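PDB 5VXV: peroxisomal membrane protein PEX15 from Saccharomyces cerevisiae, which docks the Pex1/Pex6 AAA-ATPase on the peroxisomal membrane for extraction of the Pex5 receptor, the piece here being a largely helical part of its predicted cytoplasmic domain. Local coordinates for residues L21-F35 with L58-F70. Residues are numbered along the deposited sequence; the frame is centred on the assembly and turned at random.
Sequences LEKMSEVGFIDITVF and LGLTLQSEILNIF
Near the N-terminal end of this mainly helical, probably cytoplasmic part, helix 60-70 crosses residues 21-27, the end of helix 17-27, at 86°, with Leu62 lodged between Leu21, Glu22 and Ile30. One methyl of Leu62, CD1, meets Ile30 CD1 at a tight 3.4 Å; the other, CD2, touches Leu21 CB and sits against the face of the Glu22 carboxylate, 3.3 Å from CD. A bend at chi2 (-72°) curls Glu22 over this leucine, bringing OE2 to the N-cap residue of helix 60-70: Gly59 N donates to it at 3.2 Å, nearly along the C-O axis. Water 1 links Glu22 OE1 to Leu62 N, so both carboxylate oxygens serve the helix start, whose dipole would probably stabilise the negative charge. The extended Glu65 accepts through OE2 from Ser25 OG at 2.7 Å, 42° above the carboxylate plane, while water 2 joins OE1 to Ser25 O. Ile30 CG2 rests on Glu65 CB (3.8 Å), and water 4 bridges the carbonyl oxygens of these two residues. Farther along, Ile69 CD1 touches Phe35 CE2 (3.8 Å), a ring that also meets Phe45 of helix 39-51. Gly28, in a Schellman motif, and N-cap Asp31 bound the turn presenting Ile30; the apolar seam with polar margins is typical of orthogonal helix packing.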
# COMPACT_ATOMS: atom_id res chain seq x y z
N LEU A 21 -6.11 2.11 -17.71
CA LEU A 21 -5.09 1.08 -17.61
C LEU A 21 -4.97 0.27 -18.89
O LEU A 21 -3.86 -0.09 -19.31
CB LEU A 21 -5.40 0.17 -16.42
CG LEU A 21 -5.13 0.81 -15.05
CD1 LEU A 21 -5.80 0.02 -13.94
CD2 LEU A 21 -3.63 0.93 -14.80
N GLU A 22 -6.10 -0.04 -19.53
CA GLU A 22 -6.04 -0.79 -20.79
C GLU A 22 -5.29 0.00 -21.86
O GLU A 22 -4.55 -0.58 -22.66
CB GLU A 22 -7.45 -1.14 -21.27
CG GLU A 22 -8.20 -2.14 -20.39
CD GLU A 22 -7.66 -3.55 -20.50
OE1 GLU A 22 -6.66 -3.76 -21.23
OE2 GLU A 22 -8.24 -4.46 -19.87
N LYS A 23 -5.47 1.32 -21.88
CA LYS A 23 -4.75 2.14 -22.85
C LYS A 23 -3.26 2.19 -22.54
O LYS A 23 -2.43 2.11 -23.45
CB LYS A 23 -5.33 3.56 -22.89
CG LYS A 23 -4.71 4.46 -23.95
CD LYS A 23 -4.91 3.90 -25.35
N MSE A 24 -2.90 2.31 -21.26
CA MSE A 24 -1.50 2.30 -20.87
C MSE A 24 -0.86 1.00 -21.33
O MSE A 24 0.28 0.98 -21.81
CB MSE A 24 -1.35 2.47 -19.35
CG MSE A 24 -1.82 3.82 -18.82
SE MSE A 24 -1.39 4.10 -16.93
CE MSE A 24 0.51 4.49 -17.12
N SER A 25 -1.59 -0.11 -21.17
CA SER A 25 -1.09 -1.41 -21.60
C SER A 25 -0.97 -1.47 -23.12
O SER A 25 0.03 -1.96 -23.65
CB SER A 25 -2.00 -2.52 -21.09
OG SER A 25 -1.61 -3.78 -21.61
N GLU A 26 -1.99 -0.99 -23.83
CA GLU A 26 -1.99 -1.03 -25.29
C GLU A 26 -0.77 -0.32 -25.86
O GLU A 26 -0.17 -0.78 -26.84
CB GLU A 26 -3.27 -0.40 -25.83
CG GLU A 26 -3.38 -0.35 -27.35
CD GLU A 26 -4.53 0.52 -27.82
N VAL A 27 -0.38 0.82 -25.27
CA VAL A 27 0.71 1.62 -25.81
C VAL A 27 2.07 1.22 -25.26
O VAL A 27 3.10 1.72 -25.75
CB VAL A 27 0.48 3.13 -25.56
CG1 VAL A 27 -0.90 3.54 -26.08
CG2 VAL A 27 0.62 3.47 -24.08
N GLY A 28 2.12 0.35 -24.26
CA GLY A 28 3.38 -0.15 -23.74
C GLY A 28 3.94 0.60 -22.55
O GLY A 28 5.13 0.47 -22.26
N PHE A 29 3.11 1.37 -21.84
CA PHE A 29 3.60 2.17 -20.72
C PHE A 29 3.85 1.35 -19.46
O PHE A 29 4.62 1.80 -18.60
CB PHE A 29 2.61 3.29 -20.38
CG PHE A 29 2.64 4.47 -21.32
CD1 PHE A 29 3.77 4.79 -22.06
CD2 PHE A 29 1.52 5.28 -21.44
CE1 PHE A 29 3.78 5.89 -22.90
CE2 PHE A 29 1.53 6.38 -22.29
CZ PHE A 29 2.65 6.68 -23.02
N ILE A 30 3.22 0.19 -19.31
CA ILE A 30 3.32 -0.58 -18.05
C ILE A 30 4.60 -1.39 -18.16
O ILE A 30 4.61 -2.59 -18.47
CB ILE A 30 2.08 -1.43 -17.79
CG1 ILE A 30 0.81 -0.58 -17.94
CG2 ILE A 30 2.15 -2.05 -16.40
CD1 ILE A 30 -0.48 -1.35 -17.79
N ASP A 31 5.72 -0.72 -17.87
CA ASP A 31 7.05 -1.27 -18.14
C ASP A 31 8.04 -0.53 -17.27
O ASP A 31 8.09 0.70 -17.31
CB ASP A 31 7.40 -1.12 -19.63
CG ASP A 31 8.71 -1.77 -20.00
OD1 ASP A 31 9.48 -2.16 -19.09
OD2 ASP A 31 8.99 -1.89 -21.22
N ILE A 32 8.81 -1.27 -16.47
CA ILE A 32 9.75 -0.63 -15.54
C ILE A 32 10.70 0.30 -16.28
O ILE A 32 11.10 1.34 -15.74
CB ILE A 32 10.51 -1.69 -14.72
CG1 ILE A 32 11.51 -1.04 -13.76
CG2 ILE A 32 11.24 -2.67 -15.65
CD1 ILE A 32 10.87 -0.18 -12.68
N THR A 33 11.08 -0.05 -17.51
CA THR A 33 11.98 0.81 -18.28
C THR A 33 11.33 2.16 -18.56
O THR A 33 11.99 3.20 -18.52
CB THR A 33 12.38 0.13 -19.58
OG1 THR A 33 13.01 -1.13 -19.29
CG2 THR A 33 13.36 1.00 -20.37
N VAL A 34 10.03 2.15 -18.87
CA VAL A 34 9.31 3.40 -19.07
C VAL A 34 9.16 4.16 -17.76
O VAL A 34 9.35 5.38 -17.70
CB VAL A 34 7.94 3.12 -19.72
CG1 VAL A 34 7.11 4.39 -19.83
CG2 VAL A 34 8.13 2.49 -21.10
N PHE A 35 8.84 3.44 -16.67
CA PHE A 35 8.69 4.08 -15.37
C PHE A 35 9.96 4.83 -14.97
O PHE A 35 9.88 5.95 -14.46
CB PHE A 35 8.35 3.03 -14.30
CG PHE A 35 7.00 2.38 -14.47
CD1 PHE A 35 6.01 2.97 -15.24
CD2 PHE A 35 6.72 1.19 -13.83
CE1 PHE A 35 4.77 2.37 -15.38
CE2 PHE A 35 5.48 0.58 -13.96
CZ PHE A 35 4.51 1.17 -14.74
N LEU A 58 -9.69 -7.65 -15.33
CA LEU A 58 -9.07 -6.98 -16.46
C LEU A 58 -8.64 -8.00 -17.52
O LEU A 58 -8.60 -9.21 -17.28
CB LEU A 58 -7.87 -6.17 -15.99
CG LEU A 58 -8.15 -5.18 -14.85
CD1 LEU A 58 -6.86 -4.65 -14.26
CD2 LEU A 58 -9.03 -4.04 -15.34
N GLY A 59 -8.33 -7.49 -18.71
CA GLY A 59 -7.82 -8.34 -19.76
C GLY A 59 -6.53 -9.04 -19.36
O GLY A 59 -5.79 -8.58 -18.49
N LEU A 60 -6.27 -10.17 -20.01
CA LEU A 60 -5.16 -11.02 -19.60
C LEU A 60 -3.82 -10.31 -19.73
O LEU A 60 -2.98 -10.38 -18.82
CB LEU A 60 -5.16 -12.32 -20.40
CG LEU A 60 -6.25 -13.33 -20.03
N THR A 61 -3.59 -9.62 -20.85
CA THR A 61 -2.32 -8.92 -21.04
C THR A 61 -2.14 -7.84 -19.98
O THR A 61 -1.08 -7.75 -19.34
CB THR A 61 -2.25 -8.33 -22.44
OG1 THR A 61 -2.34 -9.38 -23.41
CG2 THR A 61 -0.93 -7.58 -22.65
N LEU A 62 -3.16 -7.00 -19.79
CA LEU A 62 -3.08 -5.96 -18.76
C LEU A 62 -2.84 -6.58 -17.39
O LEU A 62 -2.02 -6.08 -16.61
CB LEU A 62 -4.35 -5.12 -18.77
CG LEU A 62 -4.53 -4.15 -17.60
CD1 LEU A 62 -3.34 -3.20 -17.49
CD2 LEU A 62 -5.82 -3.36 -17.74
N GLN A 63 -3.55 -7.66 -17.08
CA GLN A 63 -3.41 -8.29 -15.77
C GLN A 63 -1.98 -8.78 -15.56
O GLN A 63 -1.41 -8.60 -14.48
CB GLN A 63 -4.41 -9.43 -15.63
CG GLN A 63 -4.68 -9.84 -14.20
CD GLN A 63 -5.90 -10.73 -14.05
OE1 GLN A 63 -5.86 -11.75 -13.36
NE2 GLN A 63 -7.00 -10.33 -14.68
N SER A 64 -1.39 -9.41 -16.58
CA SER A 64 -0.03 -9.91 -16.44
C SER A 64 0.96 -8.77 -16.22
O SER A 64 1.93 -8.92 -15.47
CB SER A 64 0.36 -10.73 -17.67
OG SER A 64 0.60 -9.89 -18.79
N GLU A 65 0.73 -7.63 -16.87
CA GLU A 65 1.64 -6.50 -16.73
C GLU A 65 1.52 -5.85 -15.36
O GLU A 65 2.52 -5.44 -14.77
CB GLU A 65 1.39 -5.50 -17.85
CG GLU A 65 1.82 -6.03 -19.22
CD GLU A 65 1.39 -5.15 -20.38
OE1 GLU A 65 1.78 -5.46 -21.52
OE2 GLU A 65 0.67 -4.15 -20.15
N ILE A 66 0.29 -5.74 -14.84
CA ILE A 66 0.11 -5.25 -13.47
C ILE A 66 0.79 -6.20 -12.48
O ILE A 66 1.53 -5.76 -11.59
CB ILE A 66 -1.39 -5.09 -13.15
CG1 ILE A 66 -1.99 -3.98 -14.02
CG2 ILE A 66 -1.60 -4.77 -11.67
CD1 ILE A 66 -3.50 -3.85 -13.90
N LEU A 67 0.54 -7.50 -12.63
CA LEU A 67 1.09 -8.47 -11.68
C LEU A 67 2.61 -8.42 -11.65
O LEU A 67 3.22 -8.66 -10.59
CB LEU A 67 0.62 -9.88 -12.04
CG LEU A 67 -0.85 -10.19 -11.74
CD1 LEU A 67 -1.23 -11.56 -12.27
CD2 LEU A 67 -1.12 -10.11 -10.24
N ASN A 68 3.25 -8.12 -12.78
CA ASN A 68 4.71 -8.04 -12.80
C ASN A 68 5.21 -6.90 -11.92
O ASN A 68 6.31 -6.99 -11.35
CB ASN A 68 5.21 -7.87 -14.23
CG ASN A 68 6.59 -8.44 -14.44
N ILE A 69 4.43 -5.82 -11.79
CA ILE A 69 4.89 -4.68 -11.01
C ILE A 69 4.65 -4.87 -9.52
O ILE A 69 5.38 -4.31 -8.70
CB ILE A 69 4.20 -3.39 -11.51
CG1 ILE A 69 4.44 -3.18 -13.00
CG2 ILE A 69 4.68 -2.18 -10.71
CD1 ILE A 69 5.91 -3.11 -13.41
N PHE A 70 3.63 -5.65 -9.13
CA PHE A 70 3.22 -5.73 -7.73
C PHE A 70 3.37 -7.13 -7.13
O PHE A 70 2.93 -7.34 -5.99
CB PHE A 70 1.77 -5.25 -7.57
CG PHE A 70 1.57 -3.82 -7.98
CD1 PHE A 70 2.27 -2.80 -7.36
CD2 PHE A 70 0.66 -3.50 -8.98
CE1 PHE A 70 2.08 -1.49 -7.74
CE2 PHE A 70 0.47 -2.19 -9.36
CZ PHE A 70 1.18 -1.18 -8.73
O HOH W 1 -5.30 -6.61 -21.75
O HOH W 2 1.36 -4.28 -23.73
O HOH W 3 2.57 -2.05 -21.16
O HOH W 4 4.80 -4.94 -16.53